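Local coordinates for protein type I site-specific restriction-modification system, R (Restriction) subunit (Vibrio vulnificus, PDB 3H1T) that probably binds ATP and DNA as the motor-bearing restriction subunit of a type I restriction enzyme, the fragment holding its helicase-like domains, at residues 581-584 and 585-589; 451-454 and 455-458. One frame throughout, in Å; residues are numbered along the deposited sequence.

Contact 1: residues 581-584 and 585-589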
loop_
_atom_site.group_PDB
_atom_site.type_symbol
_atom_site.label_atom_id
_atom_site.label_comp_id
_atom_site.label_asym_id
_atom_site.label_seq_id
_atom_site.Cartn_x
_atom_site.Cartn_y
_atom_site.Cartn_z
ATOM N N VAL A 581 -8.590 -5.581 31.967
ATOM C CA VAL A 581 -7.599 -5.942 32.970
ATOM C C VAL A 581 -7.686 -7.444 33.169
ATOM O O VAL A 581 -8.769 -8.033 33.165
ATOM C CB VAL A 581 -7.868 -5.210 34.282
ATOM C CG1 VAL A 581 -6.935 -5.727 35.370
ATOM C CG2 VAL A 581 -7.642 -3.722 34.082
ATOM N N ILE A 582 -6.548 -8.082 33.349
ATOM C CA ILE A 582 -6.556 -9.525 33.473
ATOM C C ILE A 582 -5.715 -9.963 34.671
ATOM O O ILE A 582 -4.716 -9.308 34.983
ATOM C CB ILE A 582 -6.043 -10.085 32.106
ATOM C CG1 ILE A 582 -7.242 -10.482 31.246
ATOM C CG2 ILE A 582 -4.990 -11.129 32.297
ATOM C CD1 ILE A 582 -7.553 -11.950 31.250
ATOM N N ASP A 583 -6.127 -11.030 35.361
ATOM C CA ASP A 583 -5.368 -11.505 36.530
ATOM C C ASP A 583 -4.230 -12.427 36.121
ATOM O O ASP A 583 -4.014 -12.659 34.932
ATOM C CB ASP A 583 -6.271 -12.227 37.561
ATOM C CG ASP A 583 -6.841 -13.557 37.048
ATOM O OD1 ASP A 583 -6.265 -14.155 36.113
ATOM O OD2 ASP A 583 -7.866 -14.023 37.605
ATOM N N GLU A 584 -3.504 -12.954 37.102
ATOM C CA GLU A 584 -2.378 -13.830 36.803
ATOM C C GLU A 584 -2.728 -15.150 36.138
ATOM O O GLU A 584 -1.830 -15.883 35.762
ATOM C CB GLU A 584 -1.545 -14.096 38.062
ATOM C CG GLU A 584 -0.798 -12.860 38.560
ATOM C CD GLU A 584 0.065 -12.235 37.472
ATOM O OE1 GLU A 584 1.071 -12.867 37.081
ATOM O OE2 GLU A 584 -0.267 -11.121 36.998
ATOM N N ASP A 585 -4.013 -15.458 35.982
ATOM C CA ASP A 585 -4.412 -16.711 35.322
ATOM C C ASP A 585 -5.006 -16.440 33.941
ATOM O O ASP A 585 -5.403 -17.370 33.233
ATOM C CB ASP A 585 -5.454 -17.478 36.146
ATOM C CG ASP A 585 -4.901 -18.014 37.447
ATOM O OD1 ASP A 585 -4.043 -18.925 37.418
ATOM O OD2 ASP A 585 -5.340 -17.519 38.507
ATOM N N GLY A 586 -5.086 -15.161 33.579
ATOM C CA GLY A 586 -5.641 -14.793 32.295
ATOM C C GLY A 586 -7.158 -14.686 32.298
ATOM O O GLY A 586 -7.792 -14.775 31.239
ATOM N N GLU A 587 -7.753 -14.528 33.481
ATOM C CA GLU A 587 -9.202 -14.349 33.597
ATOM C C GLU A 587 -9.349 -12.830 33.742
ATOM O O GLU A 587 -8.562 -12.201 34.457
ATOM C CB GLU A 587 -9.754 -15.043 34.855
ATOM C CG GLU A 587 -9.353 -16.498 35.012
ATOM C CD GLU A 587 -10.270 -17.459 34.268
ATOM O OE1 GLU A 587 -10.926 -17.021 33.301
ATOM O OE2 GLU A 587 -10.326 -18.658 34.636
ATOM N N GLU A 588 -10.327 -12.230 33.072
ATOM C CA GLU A 588 -10.486 -10.786 33.204
ATOM C C GLU A 588 -11.070 -10.452 34.580
ATOM O O GLU A 588 -11.796 -11.256 35.174
ATOM C CB GLU A 588 -11.416 -10.202 32.130
ATOM C CG GLU A 588 -11.042 -10.491 30.690
ATOM C CD GLU A 588 -11.889 -9.689 29.693
ATOM O OE1 GLU A 588 -13.014 -9.275 30.068
ATOM O OE2 GLU A 588 -11.439 -9.477 28.537
ATOM N N VAL A 589 -10.770 -9.254 35.072
ATOM C CA VAL A 589 -11.275 -8.822 36.361
ATOM C C VAL A 589 -11.967 -7.471 36.216
ATOM O O VAL A 589 -11.677 -6.723 35.278
ATOM C CB VAL A 589 -10.129 -8.735 37.381
ATOM C CG1 VAL A 589 -9.522 -10.111 37.587
ATOM C CG2 VAL A 589 -9.071 -7.777 36.890
#
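Asp583 and Glu587 meet where the chain reverses through a type I turn from Asp583 to Gly586, closed by Gly586 N to Asp583 O at 3.0 Å, while Ile582 and Glu588 face each other as an antiparallel non-hydrogen-bonded pair. Asp583 N donates almost straight to Glu587 O at 2.8 Å, with an angle of 173° at the hydrogen, and Val589 N bonds Val581 O. Asp583 carries the side-chain part of the contact. Its CG is tucked between the backbone N and the carbonyl carbon (chi1 67°), a torsion that folds the carboxylate back over the mouth of the turn. There OD1 takes two backbone N-H groups, Asp585 N at 2.6 Å and Glu587 N at 3.0 Å, which come from opposite faces of the carboxylate plane. The first of these resembles the side-chain bond of an Asx turn, and the second ties the same oxygen to the returning limb of the hairpin. OD2 instead lies beside the CB of Glu587, whose side chain runs alongside that of Asp583 in the same direction, the two carboxylates turned 82° apart. On the face bearing Val581 and Val589, the valines cross with CG1 of Val581 tight against CG2 of Val589 at 3.3 Å. Glu588 CG lies 3.8 Å from Ile582 CG1 on the other face, which packs on helix 422-436 through His428. Gly586 adopts a positive phi, readily accessible to glycine, as the chain leaves the turn. Two amide donors on OD1 probably favour an ionised Asp583 and offset some of the unfavourable proximity of the Asp585 carboxylate, whose OD2 is 4.2 Å away; one acidic side chain thus helps fix the reversal of the hairpin.

Contact 2: residues 451-454 and 455-458; sequences HADE and MRRA
Asp453 OD1 is gripped by Arg456 NH2 at 3.1 Å and by a water at 2.7 Å, and the water makes a weak bond to Arg456 NE. The carboxylate's other oxygen, OD2, takes Arg457 NH2 at 2.7 Å, completing a salt-bridge network in which a single aspartate bridges two successive arginines one helical turn on. The two guanidinium groups engage it differently. Arg456 offers its edge, with OD1 close to the guanidinium plane and a nearly straight bond of 165°. Arg457 is turned more steeply, its plane 71° from that of the carboxylate; the bond to OD2 is more bent, and the backbone O of Asp453 lies over one face of the guanidinium. Both oxygens are met on the syn side, though with the donors out of the carboxylate plane, Arg456 NH2 the further. Asp453 reaches forward because its CG stands opposite the backbone N (chi1 177°), and each arginine bends at chi3 to bring its end back to the acid. Regular helical bonds run beneath: Arg457 N to Asp453 O joins the same pair of residues through the backbone. Across the helix, Met455 CE, of a selenomethionine, lies 4.2 Å from His451 NE2. His451 ND1 accepts the backbone N-H of Val447, just before the helix. Helix 449-462 lies against the parallel strands of the second helicase-like domain: Met455 packs on Cys446 of strand 441-446 and Thr504 of strand 502-505, Arg456 reaches Val474 and Arg476 of strand 474-476, and Ala458 rests on helix 422-436.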
loop_
_atom_site.group_PDB
_atom_site.type_symbol
_atom_site.label_atom_id
_atom_site.label_comp_id
_atom_site.label_asym_id
_atom_site.label_seq_id
_atom_site.Cartn_x
_atom_site.Cartn_y
_atom_site.Cartn_z
ATOM N N HIS A 451 10.245 -18.383 23.370
ATOM C CA HIS A 451 8.923 -17.913 23.800
ATOM C C HIS A 451 7.829 -18.462 22.875
ATOM O O HIS A 451 6.756 -18.879 23.325
ATOM C CB HIS A 451 8.880 -16.375 23.780
ATOM C CG HIS A 451 7.677 -15.790 24.454
ATOM N ND1 HIS A 451 7.214 -14.522 24.174
ATOM C CD2 HIS A 451 6.859 -16.284 25.413
ATOM C CE1 HIS A 451 6.166 -14.260 24.932
ATOM N NE2 HIS A 451 5.929 -15.313 25.694
ATOM N N ALA A 452 8.104 -18.437 21.572
ATOM C CA ALA A 452 7.170 -18.926 20.558
ATOM C C ALA A 452 6.834 -20.402 20.757
ATOM O O ALA A 452 5.687 -20.806 20.565
ATOM C CB ALA A 452 7.753 -18.707 19.164
ATOM N N ASP A 453 7.830 -21.202 21.146
ATOM C CA ASP A 453 7.621 -22.636 21.378
ATOM C C ASP A 453 6.807 -22.911 22.633
ATOM O O ASP A 453 6.018 -23.841 22.672
ATOM C CB ASP A 453 8.961 -23.370 21.496
ATOM C CG ASP A 453 8.794 -24.863 21.817
ATOM O OD1 ASP A 453 8.368 -25.652 20.930
ATOM O OD2 ASP A 453 9.086 -25.241 22.974
ATOM N N GLU A 454 7.010 -22.109 23.666
ATOM C CA GLU A 454 6.268 -22.298 24.900
ATOM C C GLU A 454 4.843 -21.837 24.671
ATOM O O GLU A 454 3.902 -22.438 25.188
ATOM C CB GLU A 454 6.936 -21.513 26.030
ATOM C CG GLU A 454 8.453 -21.664 26.008
ATOM C CD GLU A 454 9.114 -21.450 27.362
ATOM O OE1 GLU A 454 9.082 -20.311 27.879
ATOM O OE2 GLU A 454 9.668 -22.431 27.911
HETATM N N MSE A 455 4.689 -20.778 23.876
HETATM C CA MSE A 455 3.367 -20.231 23.552
HETATM C C MSE A 455 2.590 -21.274 22.751
HETATM O O MSE A 455 1.415 -21.526 23.007
HETATM C CB MSE A 455 3.504 -18.932 22.737
HETATM C CG MSE A 455 2.170 -18.316 22.309
HETATM SE SE MSE A 455 1.050 -17.658 23.764
HETATM C CE MSE A 455 2.066 -16.087 24.206
ATOM N N ARG A 456 3.265 -21.891 21.788
ATOM C CA ARG A 456 2.658 -22.917 20.951
ATOM C C ARG A 456 2.164 -24.101 21.775
ATOM O O ARG A 456 1.032 -24.541 21.602
ATOM C CB ARG A 456 3.651 -23.433 19.901
ATOM C CG ARG A 456 3.138 -24.656 19.135
ATOM C CD ARG A 456 4.243 -25.377 18.358
ATOM N NE ARG A 456 5.217 -26.021 19.232
ATOM C CZ ARG A 456 5.024 -27.182 19.855
ATOM N NH1 ARG A 456 3.883 -27.848 19.707
ATOM N NH2 ARG A 456 5.977 -27.677 20.640
ATOM N N ARG A 457 3.018 -24.604 22.668
ATOM C CA ARG A 457 2.672 -25.748 23.508
ATOM C C ARG A 457 1.504 -25.438 24.417
ATOM O O ARG A 457 0.583 -26.247 24.551
ATOM C CB ARG A 457 3.863 -26.177 24.363
ATOM C CG ARG A 457 3.571 -27.375 25.273
ATOM C CD ARG A 457 4.804 -27.843 26.045
ATOM N NE ARG A 457 5.946 -28.057 25.161
ATOM C CZ ARG A 457 6.931 -27.176 24.996
ATOM N NH1 ARG A 457 6.910 -26.029 25.659
ATOM N NH2 ARG A 457 7.927 -27.433 24.163
ATOM N N ALA A 458 1.538 -24.267 25.046
ATOM C CA ALA A 458 0.456 -23.878 25.937
ATOM C C ALA A 458 -0.864 -23.817 25.187
ATOM O O ALA A 458 -1.846 -24.442 25.567
ATOM C CB ALA A 458 0.754 -22.535 26.558
HETATM O O HOH W 1 8.146 -25.677 18.252
#

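In the fold
Contacts 1 and 2 belong to the same side of the chain, their centres 19 Å apart and their nearest atoms about 10 Å apart, without touching. Strand 441-446, which runs into the helix of contact 2, and strand 576-582, which enters the hairpin of contact 1, are members of one mixed sheet; the hairpin adds the short, weakly bonded outermost strand 588-589. Helix 422-436 touches both contacts and so connects them. Both belong to the sheet of the second helicase-like domain and its flanking helices, with contact 1 at the margin of that sheet, close to the C-terminus of the fragment.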